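Local coordinates for protein polysaccharide deacetylase (Ammonifex degensii, PDB 4WCJ) that probably removes acetyl groups from the amines of poly-beta-1,6-N-acetyl-D-glucosamine, as a zinc-binding member of carbohydrate esterase family 4, at residues A[162-165]-A[170-173]; A[204-209]-A[213-218]; A[96-101]-A[243-248]; A[184-189]-A[220-225]. One frame throughout, in Å; residues are numbered along the deposited sequence.

How the contacts relate
Followed from the N terminus, the chain first reaches 96-101, which opens contact 3, the widest loop, closed only by 243-248; it links strands 91-99 and 242-247. The other three contacts are nested within it. Contact 1 is a local hairpin, closing between 162-165, which begins with the zinc ligand His162, and 170-173. Contact 4, linking helices 179-197 and 213-221, opens at 184-189 and closes at 220-225, enclosing contact 2, which joins the end of strand 203-205 to helix 213-221. None of the loops cross. Contacts 1 and 3 meet at the zinc ion through His162 and Asp99, Tyr208 of contact 2 touches His162 and Trp164 of contact 1, and Phe204 packs against Phe224 between contacts 2 and 4.

Contact 1 of 4, residues A[162-165]-A[170-173]. With ZN (zinc ion), chain B.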
loop_
_atom_site.group_PDB
_atom_site.type_symbol
_atom_site.label_atom_id
_atom_site.label_comp_id
_atom_site.label_asym_id
_atom_site.label_seq_id
_atom_site.Cartn_x
_atom_site.Cartn_y
_atom_site.Cartn_z
ATOM N N HIS A 162 -12.187 7.912 -2.661
ATOM C CA HIS A 162 -11.904 7.459 -1.304
ATOM C C HIS A 162 -12.939 8.007 -0.333
ATOM O O HIS A 162 -12.625 8.772 0.595
ATOM C CB HIS A 162 -10.502 7.889 -0.886
ATOM C CG HIS A 162 -9.915 7.065 0.216
ATOM N ND1 HIS A 162 -10.489 6.967 1.463
ATOM C CD2 HIS A 162 -8.780 6.323 0.262
ATOM C CE1 HIS A 162 -9.740 6.193 2.230
ATOM N NE2 HIS A 162 -8.711 5.778 1.521
ATOM N N TYR A 163 -14.183 7.614 -0.555
ATOM C CA TYR A 163 -15.290 8.086 0.252
ATOM C C TYR A 163 -16.137 6.919 0.731
ATOM O O TYR A 163 -16.288 5.908 0.027
ATOM C CB TYR A 163 -16.145 9.076 -0.542
ATOM C CG TYR A 163 -15.375 10.277 -1.045
ATOM C CD1 TYR A 163 -15.153 11.373 -0.225
ATOM C CD2 TYR A 163 -14.872 10.313 -2.338
ATOM C CE1 TYR A 163 -14.453 12.475 -0.677
ATOM C CE2 TYR A 163 -14.159 11.412 -2.801
ATOM C CZ TYR A 163 -13.955 12.491 -1.963
ATOM O OH TYR A 163 -13.257 13.589 -2.412
ATOM N N TRP A 164 -16.688 7.075 1.930
ATOM C CA TRP A 164 -17.493 6.047 2.573
ATOM C C TRP A 164 -18.957 6.469 2.677
ATOM O O TRP A 164 -19.259 7.582 3.107
ATOM C CB TRP A 164 -16.932 5.742 3.967
ATOM C CG TRP A 164 -17.696 4.692 4.705
ATOM C CD1 TRP A 164 -18.740 4.885 5.564
ATOM C CD2 TRP A 164 -17.472 3.282 4.653
ATOM N NE1 TRP A 164 -19.183 3.677 6.046
ATOM C CE2 TRP A 164 -18.418 2.676 5.502
ATOM C CE3 TRP A 164 -16.563 2.470 3.966
ATOM C CZ2 TRP A 164 -18.482 1.295 5.685
ATOM C CZ3 TRP A 164 -16.626 1.101 4.151
ATOM C CH2 TRP A 164 -17.581 0.527 5.003
ATOM N N ASP A 165 -19.860 5.580 2.272
ATOM C CA ASP A 165 -21.288 5.818 2.432
ATOM C C ASP A 165 -21.777 5.157 3.720
ATOM O O ASP A 165 -21.817 3.933 3.826
ATOM C CB ASP A 165 -22.063 5.290 1.221
ATOM C CG ASP A 165 -23.513 5.728 1.220
ATOM O OD1 ASP A 165 -24.323 5.103 1.934
ATOM O OD2 ASP A 165 -23.841 6.695 0.499
ATOM N N LYS A 170 -20.898 1.034 3.129
ATOM C CA LYS A 170 -19.897 0.560 2.176
ATOM C C LYS A 170 -19.271 1.739 1.419
ATOM O O LYS A 170 -19.815 2.840 1.433
ATOM C CB LYS A 170 -20.524 -0.444 1.203
ATOM C CG LYS A 170 -21.793 0.032 0.530
ATOM C CD LYS A 170 -22.260 -0.980 -0.508
ATOM C CE LYS A 170 -22.368 -2.371 0.097
ATOM N NZ LYS A 170 -22.931 -3.361 -0.861
ATOM N N PRO A 171 -18.115 1.518 0.766
ATOM C CA PRO A 171 -17.513 2.620 0.005
ATOM C C PRO A 171 -18.374 3.052 -1.176
ATOM O O PRO A 171 -19.090 2.223 -1.746
ATOM C CB PRO A 171 -16.191 2.029 -0.493
ATOM C CG PRO A 171 -15.926 0.863 0.375
ATOM C CD PRO A 171 -17.259 0.318 0.756
ATOM N N VAL A 172 -18.293 4.327 -1.541
ATOM C CA VAL A 172 -19.060 4.860 -2.664
ATOM C C VAL A 172 -18.850 4.083 -3.969
ATOM O O VAL A 172 -19.771 3.968 -4.784
ATOM C CB VAL A 172 -18.713 6.341 -2.912
ATOM C CG1 VAL A 172 -19.193 7.202 -1.749
ATOM C CG2 VAL A 172 -17.204 6.510 -3.135
ATOM N N PHE A 173 -17.652 3.542 -4.175
ATOM C CA PHE A 173 -17.375 2.873 -5.440
ATOM C C PHE A 173 -17.923 1.446 -5.485
ATOM O O PHE A 173 -17.812 0.768 -6.514
ATOM C CB PHE A 173 -15.869 2.879 -5.751
ATOM C CG PHE A 173 -15.016 2.190 -4.723
ATOM C CD1 PHE A 173 -14.763 0.829 -4.809
ATOM C CD2 PHE A 173 -14.425 2.910 -3.699
ATOM C CE1 PHE A 173 -13.964 0.194 -3.874
ATOM C CE2 PHE A 173 -13.611 2.279 -2.765
ATOM C CZ PHE A 173 -13.391 0.913 -2.854
HETATM ZN ZN ZN B . -6.844 4.852 2.161
HETATM O O HOH W 1 -7.092 5.444 4.309
HETATM O O HOH W 2 -6.150 2.998 3.343
#
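Trp164 and Pro171 form a non-hydrogen-bonded pair at the centre of a short antiparallel hairpin, their side chains diverging before the indole returns over the partner strand. It is a small example of backbone bonds doing the holding while side chains lie against them. The tight part is the main chain. Val172 N donates to Tyr163 O at 3.0 Å in a nearly straight bond (171°), and Asp165 and Lys170 exchange bonds in both directions, Asp165 N to Lys170 O at 2.9 Å and Lys170 N to Asp165 O at 3.1 Å. Val172 CG2 presses on Tyr163 O at 3.3 Å, and both its methyls rest against Tyr163 CB.

The solvent side is looser. The Lys170 chain runs outward without touching a side chain of 162-165, and Asp165 OD1 turns to Ala168 N. Trp164 is exposed, yet with CG anti to the backbone N (chi1 -180°) its ring end lies on the partner strand: Lys170 N sits 3.5 Å above one face, toward the rim, and CZ3 approaches Pro171 CD at 3.5 Å. Tyr208 also meets the indole edge-to-face. An alanine in place of Pro171 removes CG and CD, which would probably leave CZ3 without the carbon it meets there. Because main-chain atoms make every hydrogen bond between the two strands, the pairing itself makes little demand on side-chain chemistry.

Contact 2 of 4, residues A[204-209]-A[213-218]; sequences FAYPYG and PTTDEI
The ring of Tyr206 meets helix 213-221 by its hydroxyl end and edge: Asp216 OD1 lies in the plane of the ring at that edge, Thr215 OG1 approaches obliquely, and neither face is stacked by a side chain of these two segments. Val227 and Leu219 also touch the tyrosine side chain from the adjoining strand and helix. The other flat group, the Asp216 carboxylate, is turned 45° against the ring.

One hydroxyl thus makes two short bonds and plays both roles. Tyr206 OH donates to Asp216 OD1 at 2.6 Å, meeting that oxygen on its anti side and 29° out of the carboxylate plane, while it accepts from Thr215 OG1 at 2.7 Å. The threonine torsion explains the second bond: chi1 of 64° places OG1 between its own backbone N and carbonyl carbon, turned to the phenol. OG1 is in turn bonded to Thr212 N, so the chain of bonds runs from backbone amide through two hydroxyls to a carboxylate. Such a relay would fix the rotation of the phenol C-O bond, and the nearby start of the helix would tend to favour a charged Asp216. A phenylalanine in place of Tyr206 would probably leave Asp216 OD1 without this donor and Thr215 OG1 without its acceptor.

Just before the tyrosine, Ala205 O accepts a bond from ND1 of the zinc ligand His157. The arrangement belongs to a beta-alpha-beta unit, strand 203-205, helix 213-221 and strand 226-229, in the beta/alpha barrel of a family 4 carbohydrate esterase.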
loop_
_atom_site.group_PDB
_atom_site.type_symbol
_atom_site.label_atom_id
_atom_site.label_comp_id
_atom_site.label_asym_id
_atom_site.label_seq_id
_atom_site.Cartn_x
_atom_site.Cartn_y
_atom_site.Cartn_z
ATOM N N PHE A 204 -2.602 -1.587 -7.422
ATOM C CA PHE A 204 -3.780 -0.888 -6.917
ATOM C C PHE A 204 -4.141 -1.356 -5.509
ATOM O O PHE A 204 -4.045 -2.545 -5.201
ATOM C CB PHE A 204 -4.975 -1.113 -7.860
ATOM C CG PHE A 204 -6.204 -0.316 -7.494
ATOM C CD1 PHE A 204 -7.116 -0.792 -6.555
ATOM C CD2 PHE A 204 -6.468 0.888 -8.123
ATOM C CE1 PHE A 204 -8.236 -0.064 -6.233
ATOM C CE2 PHE A 204 -7.597 1.619 -7.802
ATOM C CZ PHE A 204 -8.475 1.150 -6.858
ATOM N N ALA A 205 -4.560 -0.414 -4.665
ATOM C CA ALA A 205 -5.050 -0.729 -3.317
ATOM C C ALA A 205 -6.452 -0.178 -3.128
ATOM O O ALA A 205 -6.702 1.008 -3.367
ATOM C CB ALA A 205 -4.119 -0.172 -2.253
ATOM N N TYR A 206 -7.368 -1.043 -2.704
ATOM C CA TYR A 206 -8.743 -0.630 -2.433
ATOM C C TYR A 206 -8.830 0.231 -1.185
ATOM O O TYR A 206 -8.373 -0.185 -0.120
ATOM C CB TYR A 206 -9.652 -1.843 -2.240
ATOM C CG TYR A 206 -10.048 -2.597 -3.494
ATOM C CD1 TYR A 206 -10.792 -1.983 -4.497
ATOM C CD2 TYR A 206 -9.714 -3.935 -3.655
ATOM C CE1 TYR A 206 -11.166 -2.671 -5.636
ATOM C CE2 TYR A 206 -10.093 -4.634 -4.794
ATOM C CZ TYR A 206 -10.817 -3.997 -5.780
ATOM O OH TYR A 206 -11.203 -4.696 -6.906
ATOM N N PRO A 207 -9.432 1.420 -1.306
ATOM C CA PRO A 207 -9.776 2.155 -0.086
ATOM C C PRO A 207 -10.743 1.319 0.747
ATOM O O PRO A 207 -11.638 0.672 0.181
ATOM C CB PRO A 207 -10.434 3.432 -0.609
ATOM C CG PRO A 207 -9.929 3.570 -2.020
ATOM C CD PRO A 207 -9.803 2.156 -2.523
ATOM N N TYR A 208 -10.511 1.304 2.058
ATOM C CA TYR A 208 -11.297 0.556 3.048
ATOM C C TYR A 208 -11.070 -0.953 2.916
ATOM O O TYR A 208 -11.624 -1.735 3.678
ATOM C CB TYR A 208 -12.789 0.922 2.955
ATOM C CG TYR A 208 -13.001 2.418 2.946
ATOM C CD1 TYR A 208 -12.769 3.187 4.088
ATOM C CD2 TYR A 208 -13.391 3.071 1.786
ATOM C CE1 TYR A 208 -12.933 4.568 4.068
ATOM C CE2 TYR A 208 -13.564 4.445 1.763
ATOM C CZ TYR A 208 -13.332 5.183 2.896
ATOM O OH TYR A 208 -13.511 6.539 2.830
ATOM N N GLY A 209 -10.230 -1.353 1.964
ATOM C CA GLY A 209 -9.635 -2.677 1.994
ATOM C C GLY A 209 -10.209 -3.791 1.145
ATOM O O GLY A 209 -9.627 -4.876 1.091
ATOM N N PRO A 213 -15.861 -8.971 -7.335
ATOM C CA PRO A 213 -15.383 -9.520 -8.607
ATOM C C PRO A 213 -15.553 -8.539 -9.761
ATOM O O PRO A 213 -14.770 -8.564 -10.719
ATOM C CB PRO A 213 -16.272 -10.754 -8.801
ATOM C CG PRO A 213 -16.576 -11.186 -7.418
ATOM C CD PRO A 213 -16.727 -9.930 -6.622
ATOM N N THR A 214 -16.555 -7.669 -9.660
ATOM C CA THR A 214 -16.805 -6.696 -10.713
ATOM C C THR A 214 -15.676 -5.676 -10.743
ATOM O O THR A 214 -15.129 -5.378 -11.812
ATOM C CB THR A 214 -18.158 -5.984 -10.533
ATOM O OG1 THR A 214 -19.218 -6.934 -10.678
ATOM C CG2 THR A 214 -18.326 -4.891 -11.582
ATOM N N THR A 215 -15.301 -5.158 -9.579
ATOM C CA THR A 215 -14.213 -4.180 -9.529
ATOM C C THR A 215 -12.860 -4.854 -9.804
ATOM O O THR A 215 -11.987 -4.253 -10.444
ATOM C CB THR A 215 -14.152 -3.397 -8.177
ATOM O OG1 THR A 215 -13.859 -4.281 -7.090
ATOM C CG2 THR A 215 -15.453 -2.670 -7.925
ATOM N N ASP A 216 -12.692 -6.096 -9.350
ATOM C CA ASP A 216 -11.470 -6.857 -9.649
ATOM C C ASP A 216 -11.239 -6.959 -11.150
ATOM O O ASP A 216 -10.109 -6.836 -11.641
ATOM C CB ASP A 216 -11.537 -8.272 -9.074
ATOM C CG ASP A 216 -11.413 -8.310 -7.576
ATOM O OD1 ASP A 216 -10.928 -7.325 -6.974
ATOM O OD2 ASP A 216 -11.800 -9.350 -6.997
ATOM N N GLU A 217 -12.325 -7.191 -11.877
ATOM C CA GLU A 217 -12.249 -7.385 -13.316
ATOM C C GLU A 217 -11.923 -6.081 -14.028
ATOM O O GLU A 217 -11.160 -6.065 -14.986
ATOM C CB GLU A 217 -13.565 -7.978 -13.846
ATOM C CG GLU A 217 -13.652 -8.070 -15.358
ATOM C CD GLU A 217 -12.665 -9.059 -15.951
ATOM O OE1 GLU A 217 -11.985 -9.773 -15.183
ATOM O OE2 GLU A 217 -12.587 -9.134 -17.196
ATOM N N ILE A 218 -12.496 -4.984 -13.549
ATOM C CA ILE A 218 -12.187 -3.683 -14.111
ATOM C C ILE A 218 -10.687 -3.423 -13.967
ATOM O O ILE A 218 -10.009 -3.028 -14.934
ATOM C CB ILE A 218 -13.003 -2.574 -13.434
ATOM C CG1 ILE A 218 -14.469 -2.686 -13.858
ATOM C CG2 ILE A 218 -12.447 -1.207 -13.797
ATOM C CD1 ILE A 218 -15.397 -1.798 -13.059
#

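Contact 3 of 4, residues A[96-101]-A[243-248]; sequences TFDDGD and VGRVLV. With ZN (zinc ion), chain B.
Arg245 reaches from its strand to Thr96 and Asp98, and its side chain illustrates how a buried arginine is secured atom by atom. CB points toward 96-101, and the chain leaves it extended through CG before bending at chi3 (-63°), which turns the guanidinium to its partners. CD passes Thr96 OG1 at 3.6 Å. NE bonds to Thr229 O. NH1 serves two acceptors, Asp98 OD1 at 2.8 Å and, less straight (144°), Thr96 OG1 at 3.0 Å; this threonine oxygen also bonds to Leu40 O. NH2 completes an end-on, two-nitrogen salt bridge by reaching Asp98 OD2 at 2.8 Å. Both carboxylate oxygens lie near the guanidinium plane, but the two groups are turned 35° apart: the NH2 bond takes a syn lone pair, whereas the NH1 bond leaves the carboxylate plane.

Asp98 OD2 also accepts a bond from a zinc-bound water at 2.8 Å. Asp98 is thus a second-shell residue, and Arg245 holds it from behind. Asp99 binds the metal directly through OD1 at 2.2 Å, alongside His157 and His162. Within the parallel sheet, strand 36-42 lies between strands 91-99 and 242-247, and Arg245 reaches across it, touching Val39 and Cys41, with Phe122 and Phe228 from strands 119-123 and 226-229 also against it.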
loop_
_atom_site.group_PDB
_atom_site.type_symbol
_atom_site.label_atom_id
_atom_site.label_comp_id
_atom_site.label_asym_id
_atom_site.label_seq_id
_atom_site.Cartn_x
_atom_site.Cartn_y
_atom_site.Cartn_z
ATOM N N THR A 96 4.117 -0.925 2.728
ATOM C CA THR A 96 3.241 -0.068 1.928
ATOM C C THR A 96 2.584 1.033 2.766
ATOM O O THR A 96 2.350 0.876 3.977
ATOM C CB THR A 96 2.118 -0.878 1.205
ATOM O OG1 THR A 96 1.062 -1.199 2.124
ATOM C CG2 THR A 96 2.676 -2.141 0.565
ATOM N N PHE A 97 2.283 2.142 2.097
ATOM C CA PHE A 97 1.552 3.261 2.680
ATOM C C PHE A 97 0.342 3.609 1.827
ATOM O O PHE A 97 0.455 3.648 0.600
ATOM C CB PHE A 97 2.440 4.502 2.797
ATOM C CG PHE A 97 3.409 4.450 3.934
ATOM C CD1 PHE A 97 4.556 3.690 3.848
ATOM C CD2 PHE A 97 3.164 5.167 5.093
ATOM C CE1 PHE A 97 5.452 3.648 4.894
ATOM C CE2 PHE A 97 4.057 5.126 6.146
ATOM C CZ PHE A 97 5.194 4.362 6.049
ATOM N N ASP A 98 -0.792 3.881 2.473
ATOM C CA ASP A 98 -2.013 4.336 1.786
ATOM C C ASP A 98 -2.329 5.806 2.021
ATOM O O ASP A 98 -2.261 6.259 3.151
ATOM C CB ASP A 98 -3.233 3.529 2.241
ATOM C CG ASP A 98 -3.289 2.147 1.630
ATOM O OD1 ASP A 98 -2.332 1.757 0.919
ATOM O OD2 ASP A 98 -4.292 1.447 1.879
ATOM N N ASP A 99 -2.675 6.494 0.928
ATOM C CA ASP A 99 -3.395 7.786 0.832
ATOM C C ASP A 99 -2.558 8.896 0.182
ATOM O O ASP A 99 -2.951 9.446 -0.852
ATOM C CB ASP A 99 -3.920 8.283 2.186
ATOM C CG ASP A 99 -5.041 7.412 2.719
ATOM O OD1 ASP A 99 -5.462 6.509 1.984
ATOM O OD2 ASP A 99 -5.480 7.621 3.869
ATOM N N GLY A 100 -1.419 9.229 0.784
ATOM C CA GLY A 100 -0.575 10.273 0.237
ATOM C C GLY A 100 -0.147 11.289 1.281
ATOM O O GLY A 100 0.315 12.382 0.939
ATOM N N ASP A 101 -0.297 10.935 2.556
ATOM C CA ASP A 101 -0.033 11.889 3.631
ATOM C C ASP A 101 1.379 12.479 3.563
ATOM O O ASP A 101 2.338 11.777 3.260
ATOM C CB ASP A 101 -0.244 11.242 4.994
ATOM C CG ASP A 101 -0.343 12.266 6.105
ATOM O OD1 ASP A 101 -1.420 12.890 6.243
ATOM O OD2 ASP A 101 0.643 12.460 6.844
ATOM N N VAL A 243 -3.371 -9.534 -3.087
ATOM C CA VAL A 243 -2.414 -9.443 -1.985
ATOM C C VAL A 243 -3.047 -8.993 -0.666
ATOM O O VAL A 243 -3.524 -7.863 -0.552
ATOM C CB VAL A 243 -1.269 -8.460 -2.309
ATOM C CG1 VAL A 243 -0.132 -8.654 -1.332
ATOM C CG2 VAL A 243 -0.768 -8.656 -3.737
ATOM N N GLY A 244 -3.003 -9.855 0.343
ATOM C CA GLY A 244 -3.551 -9.508 1.647
ATOM C C GLY A 244 -2.573 -8.729 2.513
ATOM O O GLY A 244 -1.423 -9.143 2.701
ATOM N N ARG A 245 -3.009 -7.584 3.027
ATOM C CA ARG A 245 -2.122 -6.734 3.820
ATOM C C ARG A 245 -2.570 -6.656 5.272
ATOM O O ARG A 245 -3.767 -6.714 5.571
ATOM C CB ARG A 245 -2.045 -5.314 3.245
ATOM C CG ARG A 245 -1.568 -5.215 1.804
ATOM C CD ARG A 245 -1.439 -3.756 1.405
ATOM N NE ARG A 245 -2.742 -3.097 1.446
ATOM C CZ ARG A 245 -2.918 -1.783 1.414
ATOM N NH1 ARG A 245 -1.869 -0.973 1.337
ATOM N NH2 ARG A 245 -4.145 -1.279 1.455
ATOM N N VAL A 246 -1.594 -6.521 6.163
ATOM C CA VAL A 246 -1.841 -6.285 7.574
ATOM C C VAL A 246 -1.850 -4.791 7.875
ATOM O O VAL A 246 -0.832 -4.128 7.738
ATOM C CB VAL A 246 -0.770 -6.949 8.460
ATOM C CG1 VAL A 246 -1.057 -6.663 9.941
ATOM C CG2 VAL A 246 -0.701 -8.447 8.191
ATOM N N LEU A 247 -2.996 -4.260 8.286
ATOM C CA LEU A 247 -3.043 -2.875 8.733
ATOM C C LEU A 247 -2.292 -2.778 10.060
ATOM O O LEU A 247 -2.707 -3.385 11.050
ATOM C CB LEU A 247 -4.494 -2.398 8.895
ATOM C CG LEU A 247 -4.673 -0.939 9.336
ATOM C CD1 LEU A 247 -4.346 -0.005 8.172
ATOM C CD2 LEU A 247 -6.076 -0.679 9.870
ATOM N N VAL A 248 -1.188 -2.037 10.079
ATOM C CA VAL A 248 -0.385 -1.912 11.294
ATOM C C VAL A 248 -1.091 -1.071 12.356
ATOM O O VAL A 248 -1.437 0.087 12.126
ATOM C CB VAL A 248 0.996 -1.297 11.011
ATOM C CG1 VAL A 248 1.827 -1.232 12.296
ATOM C CG2 VAL A 248 1.722 -2.092 9.934
HETATM ZN ZN ZN B . -6.844 4.852 2.161
HETATM O O HOH W 2 -6.150 2.998 3.343
HETATM O O HOH W 1 -7.092 5.444 4.309
#

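Contact 4 of 4, residues A[184-189]-A[220-225]; sequences EDTARG and RTQGFS
A Schellman motif ends helix 213-221, with Gly223 as its C-prime residue, and the residues flanking that glycine, Gln222 and Phe224, pack on Thr186 and Ala187 of helix 179-197. In the motif Gly223 N bonds to Arg220 O and Phe224 N to Leu219 O; the positive phi of Gly223 (92°) suits a residue without a side chain.

Gln222 extends beyond CG and brings its amide obliquely onto Thr186. OE1 comes within 3.1 Å of Thr186 CG2, a close approach for a methyl, and lies 3.2 Å from Ala187 N, at an angle too poor for a hydrogen bond. The amide is instead secured by NE2, which donates to Ala183 O one turn earlier. Thr186 divides its branches cleanly: chi1 of -57° sets OG1 beside the backbone N and CG2 anti to it. OG1 turns back to Phe182 O in its own helix, while CG2 faces the partner segment and also meets Phe224 CE2 obliquely at 3.6 Å.

The contact thus has a polar half, around the Gln222 amide, and an apolar half, around the phenyl ring. Leu219 of helix 213-221 touches both Thr186 and Phe224, so the two helices are joined beside the turn that leads into strand 226-229.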
loop_
_atom_site.group_PDB
_atom_site.type_symbol
_atom_site.label_atom_id
_atom_site.label_comp_id
_atom_site.label_asym_id
_atom_site.label_seq_id
_atom_site.Cartn_x
_atom_site.Cartn_y
_atom_site.Cartn_z
ATOM N N GLU A 184 -14.035 4.688 -14.783
ATOM C CA GLU A 184 -13.596 5.985 -15.289
ATOM C C GLU A 184 -12.579 6.612 -14.341
ATOM O O GLU A 184 -11.570 7.176 -14.776
ATOM C CB GLU A 184 -14.795 6.912 -15.495
ATOM C CG GLU A 184 -15.504 6.674 -16.828
ATOM C CD GLU A 184 -16.979 7.041 -16.803
ATOM O OE1 GLU A 184 -17.516 7.319 -15.705
ATOM O OE2 GLU A 184 -17.600 7.043 -17.892
ATOM N N ASP A 185 -12.849 6.494 -13.047
ATOM C CA ASP A 185 -11.948 7.011 -12.020
ATOM C C ASP A 185 -10.596 6.315 -12.070
ATOM O O ASP A 185 -9.549 6.953 -11.963
ATOM C CB ASP A 185 -12.584 6.835 -10.644
ATOM C CG ASP A 185 -11.710 7.344 -9.523
ATOM O OD1 ASP A 185 -10.883 6.555 -9.022
ATOM O OD2 ASP A 185 -11.867 8.520 -9.136
ATOM N N THR A 186 -10.625 4.997 -12.226
ATOM C CA THR A 186 -9.395 4.209 -12.311
ATOM C C THR A 186 -8.572 4.592 -13.529
ATOM O O THR A 186 -7.353 4.727 -13.437
ATOM C CB THR A 186 -9.697 2.691 -12.336
ATOM O OG1 THR A 186 -10.462 2.345 -11.175
ATOM C CG2 THR A 186 -8.406 1.890 -12.324
ATOM N N ALA A 187 -9.231 4.792 -14.666
ATOM C CA ALA A 187 -8.528 5.179 -15.886
ATOM C C ALA A 187 -7.934 6.571 -15.733
ATOM O O ALA A 187 -6.840 6.843 -16.219
ATOM C CB ALA A 187 -9.458 5.130 -17.090
ATOM N N ARG A 188 -8.659 7.449 -15.051
ATOM C CA ARG A 188 -8.163 8.797 -14.806
ATOM C C ARG A 188 -6.943 8.728 -13.899
ATOM O O ARG A 188 -5.939 9.413 -14.120
ATOM C CB ARG A 188 -9.255 9.676 -14.194
ATOM C CG ARG A 188 -8.816 11.111 -13.911
ATOM C CD ARG A 188 -9.964 11.961 -13.379
ATOM N NE ARG A 188 -9.697 13.394 -13.510
ATOM C CZ ARG A 188 -10.561 14.350 -13.179
ATOM N NH1 ARG A 188 -11.753 14.033 -12.690
ATOM N NH2 ARG A 188 -10.234 15.624 -13.340
ATOM N N GLY A 189 -7.030 7.881 -12.880
ATOM C CA GLY A 189 -5.944 7.726 -11.929
ATOM C C GLY A 189 -4.687 7.237 -12.632
ATOM O O GLY A 189 -3.600 7.774 -12.414
ATOM N N ARG A 220 -8.339 -5.670 -13.683
ATOM C CA ARG A 220 -7.590 -6.592 -14.525
ATOM C C ARG A 220 -7.539 -6.073 -15.954
ATOM O O ARG A 220 -6.469 -6.034 -16.574
ATOM C CB ARG A 220 -8.201 -7.994 -14.503
ATOM C CG ARG A 220 -7.326 -9.053 -15.165
ATOM C CD ARG A 220 -8.098 -10.339 -15.435
ATOM N NE ARG A 220 -9.164 -10.133 -16.413
ATOM C CZ ARG A 220 -8.995 -10.192 -17.731
ATOM N NH1 ARG A 220 -7.794 -10.445 -18.244
ATOM N NH2 ARG A 220 -10.027 -9.994 -18.539
ATOM N N THR A 221 -8.691 -5.661 -16.473
ATOM C CA THR A 221 -8.765 -5.211 -17.859
ATOM C C THR A 221 -8.037 -3.888 -18.052
ATOM O O THR A 221 -7.638 -3.557 -19.165
ATOM C CB THR A 221 -10.225 -5.064 -18.350
ATOM O OG1 THR A 221 -10.860 -3.967 -17.680
ATOM C CG2 THR A 221 -11.004 -6.338 -18.090
ATOM N N GLN A 222 -7.846 -3.138 -16.970
ATOM C CA GLN A 222 -7.083 -1.899 -17.059
ATOM C C GLN A 222 -5.602 -2.120 -16.768
ATOM O O GLN A 222 -4.846 -1.162 -16.600
ATOM C CB GLN A 222 -7.663 -0.842 -16.126
ATOM C CG GLN A 222 -8.946 -0.253 -16.665
ATOM C CD GLN A 222 -9.365 0.999 -15.945
ATOM O OE1 GLN A 222 -8.528 1.750 -15.449
ATOM N NE2 GLN A 222 -10.673 1.232 -15.870
ATOM N N GLY A 223 -5.194 -3.383 -16.708
ATOM C CA GLY A 223 -3.785 -3.726 -16.725
ATOM C C GLY A 223 -3.055 -3.876 -15.403
ATOM O O GLY A 223 -1.835 -4.022 -15.396
ATOM N N PHE A 224 -3.774 -3.847 -14.287
ATOM C CA PHE A 224 -3.126 -3.994 -12.989
ATOM C C PHE A 224 -2.628 -5.423 -12.765
ATOM O O PHE A 224 -3.306 -6.403 -13.106
ATOM C CB PHE A 224 -4.074 -3.544 -11.870
ATOM C CG PHE A 224 -4.245 -2.059 -11.819
ATOM C CD1 PHE A 224 -3.328 -1.272 -11.135
ATOM C CD2 PHE A 224 -5.280 -1.439 -12.504
ATOM C CE1 PHE A 224 -3.453 0.105 -11.108
ATOM C CE2 PHE A 224 -5.421 -0.060 -12.469
ATOM C CZ PHE A 224 -4.498 0.712 -11.773
ATOM N N SER A 225 -1.419 -5.526 -12.214
ATOM C CA SER A 225 -0.773 -6.808 -11.960
ATOM C C SER A 225 -1.009 -7.311 -10.538
ATOM O O SER A 225 -0.958 -8.515 -10.283
ATOM C CB SER A 225 0.727 -6.692 -12.219
ATOM O OG SER A 225 0.969 -6.225 -13.533
#